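Local coordinates for protein nsp9 (Porcine coronavirus HKU15, PDB 5YM6) that binds nucleic acid, with an affinity that dimerization enhances, and probably acts in coronavirus replication, at residues L84-N89 against L93-V98. Sequence-based numbering, arbitrary orientation.
Sequences LYFIQN and LNRGMV
Phe86 and Arg95 form the centre of this contact, with the arginine chain laid over one face of the phenyl ring. The interaction is CH-pi. Arg95 CG sits 3.9 Å from the centroid of the Phe86 ring and 14° off its normal. CB of Arg95 lies nearer the far rim, 3.9 Å from CE1 of Phe86. A bend at chi3 turns the arginine chain back toward the strand, and its guanidinium comes over the CB side of the ring. There Arg95 NH2 is 3.6 Å from Phe86 CD2. The guanidinium and ring planes are 33° apart, so the two groups are tilted rather than stacked flat. CG thus covers the ring face, and the guanidinium turns one of its own faces toward CD2. NH2 also makes a long, weak ion pair with Asp66.

The remaining contacts are apolar. Val98, one helical turn after Arg95, meets the ring at its edge, with CB 4.1 Å from Phe86 CE1. With CG1 anti to its backbone N, Val98 turns that methyl toward Leu84, two residues before Phe86 on the strand. It lies 4.4 Å from Leu84 CD1, a loose contact. No hydrogen bond joins the two segments.

The contact packs the start of helix 92-105 against strand 82-86, across the short connection between them. The axes of strand 84-86 and helix 93-98 run nearly antiparallel, at 158°, and come within 10.8 Å. The same part of the helix lies at the dimer interface, where Arg95 packs on Leu93 of the second subunit and Met97 on its Gly96. Leu84 and Phe86 also touch Ala41 of strand 36-44, and Val98 reaches Val40 there and Phe29 of strand 23-33. The C-terminal helix is thereby packed on the nsp9 beta-barrel.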
loop_
_atom_site.group_PDB
_atom_site.type_symbol
_atom_site.label_atom_id
_atom_site.label_comp_id
_atom_site.label_asym_id
_atom_site.label_seq_id
_atom_site.Cartn_x
_atom_site.Cartn_y
_atom_site.Cartn_z
ATOM N N LEU B 84 -11.852 -4.686 -9.779
ATOM C CA LEU B 84 -11.259 -4.857 -8.462
ATOM C C LEU B 84 -12.304 -4.524 -7.410
ATOM O O LEU B 84 -12.950 -3.459 -7.478
ATOM C CB LEU B 84 -10.028 -3.949 -8.304
ATOM C CG LEU B 84 -9.399 -3.829 -6.909
ATOM C CD1 LEU B 84 -8.676 -5.095 -6.541
ATOM C CD2 LEU B 84 -8.429 -2.639 -6.838
ATOM N N TYR B 85 -12.495 -5.433 -6.457
ATOM C CA TYR B 85 -13.434 -5.212 -5.364
ATOM C C TYR B 85 -12.687 -5.322 -4.056
ATOM O O TYR B 85 -12.087 -6.368 -3.791
ATOM C CB TYR B 85 -14.547 -6.254 -5.324
ATOM C CG TYR B 85 -15.428 -6.433 -6.535
ATOM C CD1 TYR B 85 -14.975 -7.124 -7.654
ATOM C CD2 TYR B 85 -16.744 -5.993 -6.518
ATOM C CE1 TYR B 85 -15.805 -7.325 -8.749
ATOM C CE2 TYR B 85 -17.577 -6.205 -7.602
ATOM C CZ TYR B 85 -17.098 -6.865 -8.712
ATOM O OH TYR B 85 -17.925 -7.073 -9.789
ATOM N N PHE B 86 -12.727 -4.276 -3.234
ATOM C CA PHE B 86 -12.199 -4.390 -1.889
ATOM C C PHE B 86 -13.250 -4.989 -0.979
ATOM O O PHE B 86 -14.451 -4.799 -1.179
ATOM C CB PHE B 86 -11.745 -3.035 -1.348
ATOM C CG PHE B 86 -10.461 -2.569 -1.943
ATOM C CD1 PHE B 86 -9.279 -3.210 -1.627
ATOM C CD2 PHE B 86 -10.440 -1.522 -2.839
ATOM C CE1 PHE B 86 -8.085 -2.800 -2.179
ATOM C CE2 PHE B 86 -9.246 -1.102 -3.389
ATOM C CZ PHE B 86 -8.074 -1.748 -3.056
ATOM N N ILE B 87 -12.787 -5.742 0.007
ATOM C CA ILE B 87 -13.681 -6.318 1.003
ATOM C C ILE B 87 -14.142 -5.175 1.920
ATOM O O ILE B 87 -13.351 -4.295 2.256
ATOM C CB ILE B 87 -12.981 -7.447 1.798
ATOM C CG1 ILE B 87 -13.149 -8.798 1.072
ATOM C CG2 ILE B 87 -13.578 -7.593 3.193
ATOM C CD1 ILE B 87 -12.559 -8.849 -0.307
ATOM N N GLN B 88 -15.417 -5.180 2.299
ATOM C CA GLN B 88 -15.980 -4.070 3.062
ATOM C C GLN B 88 -15.211 -3.855 4.367
ATOM O O GLN B 88 -14.863 -4.819 5.052
ATOM C CB GLN B 88 -17.463 -4.292 3.348
ATOM C CG GLN B 88 -18.085 -3.084 4.054
ATOM C CD GLN B 88 -19.590 -3.164 4.189
ATOM O OE1 GLN B 88 -20.156 -4.247 4.316
ATOM N NE2 GLN B 88 -20.248 -2.006 4.164
ATOM N N ASN B 89 -14.926 -2.586 4.656
ATOM C CA ASN B 89 -14.290 -2.143 5.903
ATOM C C ASN B 89 -12.818 -2.498 6.031
ATOM O O ASN B 89 -12.227 -2.359 7.096
ATOM C CB ASN B 89 -15.051 -2.698 7.110
ATOM C CG ASN B 89 -16.426 -2.105 7.237
ATOM O OD1 ASN B 89 -16.639 -0.932 6.915
ATOM N ND2 ASN B 89 -17.373 -2.906 7.698
ATOM N N LEU B 93 -4.658 1.083 4.913
ATOM C CA LEU B 93 -3.283 0.578 4.781
ATOM C C LEU B 93 -3.261 -0.683 3.922
ATOM O O LEU B 93 -2.354 -0.898 3.116
ATOM C CB LEU B 93 -2.668 0.263 6.137
ATOM C CG LEU B 93 -1.168 -0.047 6.176
ATOM C CD1 LEU B 93 -0.379 1.236 6.214
ATOM C CD2 LEU B 93 -0.819 -0.885 7.396
ATOM N N ASN B 94 -4.262 -1.526 4.112
ATOM C CA ASN B 94 -4.311 -2.769 3.358
ATOM C C ASN B 94 -4.712 -2.513 1.918
ATOM O O ASN B 94 -4.265 -3.220 1.030
ATOM C CB ASN B 94 -5.270 -3.768 4.014
ATOM C CG ASN B 94 -4.661 -4.451 5.217
ATOM O OD1 ASN B 94 -5.344 -4.707 6.214
ATOM N ND2 ASN B 94 -3.361 -4.719 5.152
ATOM N N ARG B 95 -5.553 -1.507 1.692
ATOM C CA ARG B 95 -5.907 -1.108 0.334
ATOM C C ARG B 95 -4.643 -0.661 -0.393
ATOM O O ARG B 95 -4.413 -1.038 -1.544
ATOM C CB ARG B 95 -6.961 0.003 0.332
ATOM C CG ARG B 95 -8.343 -0.463 0.842
ATOM C CD ARG B 95 -9.237 0.699 1.286
ATOM N NE ARG B 95 -9.724 1.512 0.173
ATOM C CZ ARG B 95 -10.906 1.346 -0.423
ATOM N NH1 ARG B 95 -11.253 2.137 -1.430
ATOM N NH2 ARG B 95 -11.741 0.390 -0.017
ATOM N N GLY B 96 -3.812 0.120 0.290
ATOM C CA GLY B 96 -2.558 0.567 -0.302
ATOM C C GLY B 96 -1.656 -0.590 -0.690
ATOM O O GLY B 96 -1.041 -0.566 -1.747
ATOM N N MET B 97 -1.559 -1.588 0.175
ATOM C CA MET B 97 -0.762 -2.781 -0.128
ATOM C C MET B 97 -1.191 -3.440 -1.448
ATOM O O MET B 97 -0.360 -3.789 -2.295
ATOM C CB MET B 97 -0.881 -3.802 1.007
ATOM C CG MET B 97 -0.129 -3.459 2.280
ATOM S SD MET B 97 1.648 -3.572 2.082
ATOM C CE MET B 97 1.883 -5.319 1.739
ATOM N N VAL B 98 -2.495 -3.607 -1.618
ATOM C CA VAL B 98 -3.026 -4.278 -2.810
ATOM C C VAL B 98 -2.922 -3.396 -4.052
ATOM O O VAL B 98 -2.543 -3.869 -5.124
ATOM C CB VAL B 98 -4.474 -4.719 -2.577
ATOM C CG1 VAL B 98 -5.121 -5.221 -3.868
ATOM C CG2 VAL B 98 -4.500 -5.797 -1.526
#